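Local coordinates for fimbriae-associated protein Fap1 (PDB 3RGU) that forms adhesive fimbriae on Streptococcus parasanguinis and probably helps the bacterium attach and build oral biofilm, here represented by a helical-bundle subdomain, at residues L31-I35 with T74-I78; A66-L71 with T94-T99. One frame throughout, in Å; residues are numbered along the deposited sequence.

Interaction 1: residues L31-I35 with T74-I78; sequences LDKMI and TKNLI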
ATOM      1  N   LEU A  31       3.790   4.800  10.788  1.00 87.34           N
ATOM      2  CA  LEU A  31       3.416   4.836   9.393  1.00 79.57           C
ATOM      3  C   LEU A  31       4.683   4.424   8.698  1.00 83.79           C
ATOM      4  O   LEU A  31       4.647   3.635   7.763  1.00 87.80           O
ATOM      5  CB  LEU A  31       3.042   6.244   8.959  1.00 73.26           C
ATOM      6  CG  LEU A  31       1.623   6.733   9.154  1.00 72.46           C
ATOM      7  CD1 LEU A  31       1.285   6.619  10.610  1.00 90.06           C
ATOM      8  CD2 LEU A  31       1.552   8.179   8.744  1.00 67.20           C
ATOM      9  N   ASP A  32       5.802   4.970   9.172  1.00 81.14           N
ATOM     10  CA  ASP A  32       7.125   4.564   8.736  1.00 84.36           C
ATOM     11  C   ASP A  32       7.178   3.051   8.551  1.00 88.44           C
ATOM     12  O   ASP A  32       7.822   2.559   7.616  1.00 98.72           O
ATOM     13  CB  ASP A  32       8.179   5.027   9.739  1.00 87.96           C
ATOM     14  CG  ASP A  32       8.383   6.530   9.718  1.00 98.61           C
ATOM     15  OD1 ASP A  32       7.937   7.195   8.757  1.00106.51           O
ATOM     16  OD2 ASP A  32       8.984   7.058  10.673  1.00101.62           O
ATOM     17  N   LYS A  33       6.496   2.328   9.442  1.00 80.03           N
ATOM     18  CA  LYS A  33       6.371   0.881   9.340  1.00 77.68           C
ATOM     19  C   LYS A  33       5.415   0.436   8.241  1.00 80.12           C
ATOM     20  O   LYS A  33       5.682  -0.544   7.551  1.00 82.48           O
ATOM     21  CB  LYS A  33       5.921   0.299  10.683  1.00 71.57           C
ATOM     22  N   MET A  34       4.295   1.137   8.099  1.00 78.37           N
ATOM     23  CA  MET A  34       3.309   0.800   7.084  1.00 76.66           C
ATOM     24  C   MET A  34       3.853   1.214   5.731  1.00 77.05           C
ATOM     25  O   MET A  34       3.719   0.495   4.735  1.00 79.69           O
ATOM     26  CB  MET A  34       1.996   1.528   7.372  1.00 76.00           C
ATOM     27  CG  MET A  34       0.803   1.039   6.577  1.00 75.51           C
ATOM     28  SD  MET A  34       0.479  -0.734   6.750  1.00 92.74           S
ATOM     29  CE  MET A  34       0.380  -0.957   8.536  1.00 94.25           C
ATOM     30  N   ILE A  35       4.472   2.386   5.704  1.00 74.55           N
ATOM     31  CA  ILE A  35       5.126   2.879   4.505  1.00 74.86           C
ATOM     32  C   ILE A  35       6.150   1.898   3.934  1.00 72.47           C
ATOM     33  O   ILE A  35       6.140   1.632   2.742  1.00 75.95           O
ATOM     34  CB  ILE A  35       5.763   4.258   4.728  1.00 70.19           C
ATOM     35  CG1 ILE A  35       4.686   5.324   4.603  1.00 67.43           C
ATOM     36  CG2 ILE A  35       6.840   4.518   3.701  1.00 67.76           C
ATOM     37  CD1 ILE A  35       5.111   6.676   5.070  1.00 68.76           C
ATOM     38  N   THR A  74       0.584   9.562   1.516  1.00 59.57           N
ATOM     39  CA  THR A  74       0.980   9.412   2.884  1.00 60.42           C
ATOM     40  C   THR A  74       2.382   9.954   3.068  1.00 67.45           C
ATOM     41  O   THR A  74       2.705  10.523   4.107  1.00 73.29           O
ATOM     42  CB  THR A  74       0.945   7.954   3.277  1.00 59.75           C
ATOM     43  OG1 THR A  74      -0.344   7.414   2.955  1.00 59.62           O
ATOM     44  CG2 THR A  74       1.222   7.796   4.774  1.00 54.80           C
ATOM     45  N   LYS A  75       3.216   9.784   2.050  1.00 70.58           N
ATOM     46  CA  LYS A  75       4.579  10.287   2.106  1.00 70.83           C
ATOM     47  C   LYS A  75       4.591  11.812   2.146  1.00 71.45           C
ATOM     48  O   LYS A  75       5.367  12.412   2.881  1.00 69.23           O
ATOM     49  CB  LYS A  75       5.386   9.766   0.918  1.00 73.96           C
ATOM     50  CG  LYS A  75       6.069   8.433   1.182  1.00 72.98           C
ATOM     51  CD  LYS A  75       6.396   7.706  -0.114  1.00 74.92           C
ATOM     52  CE  LYS A  75       7.734   8.124  -0.676  1.00 78.14           C
ATOM     53  NZ  LYS A  75       7.840   7.778  -2.116  1.00 79.13           N
ATOM     54  N   ASN A  76       3.723  12.426   1.353  1.00 73.08           N
ATOM     55  CA  ASN A  76       3.603  13.871   1.319  1.00 80.24           C
ATOM     56  C   ASN A  76       3.096  14.379   2.645  1.00 80.49           C
ATOM     57  O   ASN A  76       3.536  15.428   3.121  1.00 86.90           O
ATOM     58  CB  ASN A  76       2.621  14.315   0.226  1.00 91.05           C
ATOM     59  CG  ASN A  76       3.130  14.025  -1.171  1.00105.38           C
ATOM     60  OD1 ASN A  76       4.341  13.996  -1.411  1.00111.71           O
ATOM     61  ND2 ASN A  76       2.203  13.812  -2.110  1.00105.48           N
ATOM     62  N   LEU A  77       2.157  13.645   3.233  1.00 74.46           N
ATOM     63  CA  LEU A  77       1.456  14.144   4.395  1.00 71.49           C
ATOM     64  C   LEU A  77       2.405  14.217   5.551  1.00 71.16           C
ATOM     65  O   LEU A  77       2.532  15.259   6.172  1.00 76.71           O
ATOM     66  CB  LEU A  77       0.254  13.277   4.713  1.00 75.91           C
ATOM     67  CG  LEU A  77      -0.545  13.652   5.957  1.00 75.18           C
ATOM     68  CD1 LEU A  77      -1.164  15.032   5.825  1.00 76.14           C
ATOM     69  CD2 LEU A  77      -1.615  12.615   6.146  1.00 78.50           C
ATOM     70  N   ILE A  78       3.108  13.127   5.814  1.00 69.64           N
ATOM     71  CA  ILE A  78       4.075  13.125   6.893  1.00 67.09           C
ATOM     72  C   ILE A  78       5.222  14.102   6.693  1.00 68.47           C
ATOM     73  O   ILE A  78       5.963  14.373   7.626  1.00 78.28           O
ATOM     74  CB  ILE A  78       4.621  11.716   7.143  1.00 65.56           C
ATOM     75  CG1 ILE A  78       5.318  11.171   5.898  1.00 61.10           C
ATOM     76  CG2 ILE A  78       3.498  10.794   7.622  1.00 65.28           C
ATOM     77  CD1 ILE A  78       6.163   9.925   6.179  1.00 58.88           C
TER

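Interaction 2: residues A66-L71 with T94-T99; sequences ATQSQL and TLGNNT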
ATOM      1  N   ALA A  66      -3.656   1.674  -6.581  1.00 58.35           N
ATOM      2  CA  ALA A  66      -4.309   2.310  -5.434  1.00 56.91           C
ATOM      3  C   ALA A  66      -3.327   2.414  -4.289  1.00 55.56           C
ATOM      4  O   ALA A  66      -3.178   3.477  -3.669  1.00 56.49           O
ATOM      5  CB  ALA A  66      -5.517   1.536  -5.006  1.00 57.68           C
ATOM      6  N   THR A  67      -2.628   1.318  -4.031  1.00 51.19           N
ATOM      7  CA  THR A  67      -1.656   1.322  -2.960  1.00 51.82           C
ATOM      8  C   THR A  67      -0.549   2.312  -3.277  1.00 53.60           C
ATOM      9  O   THR A  67      -0.119   3.058  -2.415  1.00 56.06           O
ATOM     10  CB  THR A  67      -1.084  -0.052  -2.717  1.00 50.51           C
ATOM     11  OG1 THR A  67      -2.161  -0.988  -2.532  1.00 56.68           O
ATOM     12  CG2 THR A  67      -0.232  -0.018  -1.499  1.00 47.89           C
ATOM     13  N   GLN A  68      -0.122   2.358  -4.528  1.00 56.84           N
ATOM     14  CA  GLN A  68       0.964   3.255  -4.894  1.00 62.76           C
ATOM     15  C   GLN A  68       0.548   4.711  -4.730  1.00 62.44           C
ATOM     16  O   GLN A  68       1.353   5.560  -4.362  1.00 66.05           O
ATOM     17  CB  GLN A  68       1.425   2.988  -6.326  1.00 64.86           C
ATOM     18  CG  GLN A  68       2.541   3.891  -6.792  1.00 67.67           C
ATOM     19  CD  GLN A  68       3.869   3.520  -6.182  1.00 72.93           C
ATOM     20  OE1 GLN A  68       3.999   2.455  -5.591  1.00 79.88           O
ATOM     21  NE2 GLN A  68       4.868   4.392  -6.327  1.00 73.62           N
ATOM     22  N   SER A  69      -0.721   4.974  -4.998  1.00 59.56           N
ATOM     23  CA  SER A  69      -1.256   6.310  -4.979  1.00 61.57           C
ATOM     24  C   SER A  69      -1.324   6.827  -3.554  1.00 65.92           C
ATOM     25  O   SER A  69      -0.924   7.962  -3.255  1.00 66.91           O
ATOM     26  CB  SER A  69      -2.655   6.276  -5.573  1.00 59.78           C
ATOM     27  OG  SER A  69      -3.317   7.491  -5.317  1.00 63.19           O
ATOM     28  N   GLN A  70      -1.848   5.964  -2.688  1.00 63.29           N
ATOM     29  CA  GLN A  70      -2.060   6.262  -1.291  1.00 60.37           C
ATOM     30  C   GLN A  70      -0.721   6.413  -0.580  1.00 60.97           C
ATOM     31  O   GLN A  70      -0.527   7.322   0.215  1.00 61.43           O
ATOM     32  CB  GLN A  70      -2.889   5.138  -0.683  1.00 59.36           C
ATOM     33  CG  GLN A  70      -3.265   5.328   0.766  1.00 65.24           C
ATOM     34  CD  GLN A  70      -3.876   6.682   1.049  1.00 64.05           C
ATOM     35  OE1 GLN A  70      -4.651   7.208   0.252  1.00 60.77           O
ATOM     36  NE2 GLN A  70      -3.523   7.255   2.198  1.00 63.97           N
ATOM     37  N   LEU A  71       0.211   5.524  -0.893  1.00 61.95           N
ATOM     38  CA  LEU A  71       1.553   5.597  -0.348  1.00 61.95           C
ATOM     39  C   LEU A  71       2.196   6.928  -0.628  1.00 61.83           C
ATOM     40  O   LEU A  71       2.873   7.464   0.230  1.00 62.72           O
ATOM     41  CB  LEU A  71       2.424   4.507  -0.946  1.00 63.96           C
ATOM     42  CG  LEU A  71       3.902   4.492  -0.570  1.00 64.07           C
ATOM     43  CD1 LEU A  71       4.083   3.827   0.765  1.00 65.70           C
ATOM     44  CD2 LEU A  71       4.677   3.728  -1.619  1.00 73.54           C
ATOM     45  N   THR A  94      -5.962   4.042   5.930  1.00 63.55           N
ATOM     46  CA  THR A  94      -6.228   3.850   4.518  1.00 63.85           C
ATOM     47  C   THR A  94      -5.065   3.120   3.850  1.00 64.15           C
ATOM     48  O   THR A  94      -5.272   2.121   3.146  1.00 58.35           O
ATOM     49  CB  THR A  94      -6.457   5.187   3.816  1.00 64.98           C
ATOM     50  OG1 THR A  94      -7.572   5.845   4.411  1.00 63.75           O
ATOM     51  CG2 THR A  94      -6.739   4.969   2.330  1.00 66.45           C
ATOM     52  N   LEU A  95      -3.851   3.627   4.071  1.00 63.51           N
ATOM     53  CA  LEU A  95      -2.671   2.992   3.522  1.00 65.16           C
ATOM     54  C   LEU A  95      -2.606   1.533   3.961  1.00 66.39           C
ATOM     55  O   LEU A  95      -2.238   0.661   3.172  1.00 67.89           O
ATOM     56  CB  LEU A  95      -1.382   3.732   3.901  1.00 65.25           C
ATOM     57  CG  LEU A  95      -0.118   3.078   3.302  1.00 65.42           C
ATOM     58  CD1 LEU A  95      -0.101   3.159   1.767  1.00 63.93           C
ATOM     59  CD2 LEU A  95       1.169   3.660   3.885  1.00 67.88           C
ATOM     60  N   GLY A  96      -2.982   1.277   5.211  1.00 63.27           N
ATOM     61  CA  GLY A  96      -2.988  -0.074   5.751  1.00 60.25           C
ATOM     62  C   GLY A  96      -3.973  -0.950   5.008  1.00 64.66           C
ATOM     63  O   GLY A  96      -3.629  -2.054   4.596  1.00 67.54           O
ATOM     64  N   ASN A  97      -5.190  -0.442   4.821  1.00 66.14           N
ATOM     65  CA  ASN A  97      -6.258  -1.182   4.156  1.00 64.92           C
ATOM     66  C   ASN A  97      -5.906  -1.528   2.730  1.00 64.26           C
ATOM     67  O   ASN A  97      -6.160  -2.641   2.275  1.00 70.20           O
ATOM     68  CB  ASN A  97      -7.572  -0.387   4.179  1.00 68.69           C
ATOM     69  CG  ASN A  97      -8.218  -0.341   5.566  1.00 67.99           C
ATOM     70  OD1 ASN A  97      -8.087  -1.276   6.377  1.00 60.61           O
ATOM     71  ND2 ASN A  97      -8.926   0.754   5.839  1.00 71.01           N
ATOM     72  N   ASN A  98      -5.322  -0.564   2.026  1.00 64.30           N
ATOM     73  CA  ASN A  98      -4.846  -0.791   0.672  1.00 59.76           C
ATOM     74  C   ASN A  98      -3.767  -1.852   0.612  1.00 60.81           C
ATOM     75  O   ASN A  98      -3.856  -2.757  -0.211  1.00 65.36           O
ATOM     76  CB  ASN A  98      -4.374   0.508   0.037  1.00 57.67           C
ATOM     77  CG  ASN A  98      -5.523   1.344  -0.469  1.00 60.92           C
ATOM     78  OD1 ASN A  98      -6.684   0.954  -0.350  1.00 64.38           O
ATOM     79  ND2 ASN A  98      -5.214   2.505  -1.035  1.00 63.16           N
ATOM     80  N   THR A  99      -2.772  -1.740   1.493  1.00 58.59           N
ATOM     81  CA  THR A  99      -1.688  -2.715   1.623  1.00 59.74           C
ATOM     82  C   THR A  99      -2.278  -4.086   1.952  1.00 64.18           C
ATOM     83  O   THR A  99      -1.885  -5.093   1.369  1.00 67.04           O
ATOM     84  CB  THR A  99      -0.732  -2.313   2.751  1.00 58.14           C
ATOM     85  OG1 THR A  99      -0.063  -1.102   2.396  1.00 60.77           O
ATOM     86  CG2 THR A  99       0.311  -3.351   2.967  1.00 62.26           C
TER

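Interaction 1: residues L31-I35 with T74-I78
Ile35 and Ile78 meet end on, their CD1 methyls 3.6 Å apart, where the beginning of helix 32-50 lies against the last turns of helix 54-79. Ile78 uses both of its branches. Its chi1 of 60° directs CG1 into the space flanked by its own N and C atoms, and the extended chi2 (166°) carries CD1 on to Ile35; CG2 turns to Leu31, whose CD2 lies 3.4 Å from it as the two side chains run past one another antiparallel. One turn earlier, Thr74 offers its methyl to both partners: CG2 is 4.0 Å from Leu31 CD2 and 4.1 Å from Ile35 CD1. A threonine suits this buried place because its OG1 bonds to the carbonyl of Gln70 in its own helix, and the methyl is turned to the neighbouring one. At the margin, the aliphatic CG of Lys75 lies 4.4 Å from Ile35 CD1, while its NZ forms a salt bridge with Glu72. Farther out, Tyr92 of helix 85-109 touches Leu31 and so brings the third helix to this end of the bundle. Branched aliphatic side chains, which present methyls on more than one side, thus join the two helix ends by apolar packing.

Interaction 2: residues A66-L71 with T94-T99
Gln70 lays its side chain across Thr94 at about a right angle, the amide carbon CD resting 3.6 Å from Thr94 CG2. With CG anti to the backbone N (chi1 -177°), the chain sets CG 3.7 Å from Leu95 CA, and the bend at chi2 then brings the amide to the threonine methyl. A glutamine suits this partly exposed place: its methylenes pack on Leu95 and beside Asn98, while its amide lies over the Thr94 methyl. One turn further along helix 85-109, Asn98 faces the same side chain from its other end, with ND2 3.5 Å from Gln70 CB. The same ND2 comes 4.1 Å from Ala66 CB, where a small side chain probably lets the amide in.

Toward the interior, Leu95 sends CD1 to the backbone of Leu71, 3.6 Å from its N, and to the CB beyond it. Thr67 lies beside Asn98, its OG1 3.7 Å from Asn98 CB, and its CG2 crosses Thr99 at about a right angle. Both threonines turn their hydroxyls back to their own helices: Thr67 OG1 bonds to the carbonyl of Ser63, and Thr99 OG1 donates to Leu95 O at 2.9 Å. That carbonyl also accepts from Thr99 N, the two donors approaching from opposite faces of its plane. Ala38 of helix 32-50 touches both Leu71 and Thr99, closing the three-helix core.

The segment axes approach to 9.0 Å at 159°, a nearly antiparallel pairing. Leu95 and the aliphatic parts of Gln70 and the threonines make it close-packed, with the threonine hydroxyls bonded within their own helices.

Helix 54-79 is common to both contacts: interaction 1 sets its C-terminal part against the start of helix 32-50, and interaction 2 sets its middle against helix 85-109. Their segments alternate along the chain, in the order 31-35, 66-71, 74-78 and 94-99. The centres lie about 10 Å apart, and the centre of interaction 2 is about 3 Å from the centre of the chain. They meet directly, since Ile35 O packs on Leu71 CD1 at 3.6 Å and Met34 CG on Leu95 CD2 at 3.8 Å. The two contacts therefore belong to one continuous interior, in which each helix of this three-helix subdomain packs on the other two.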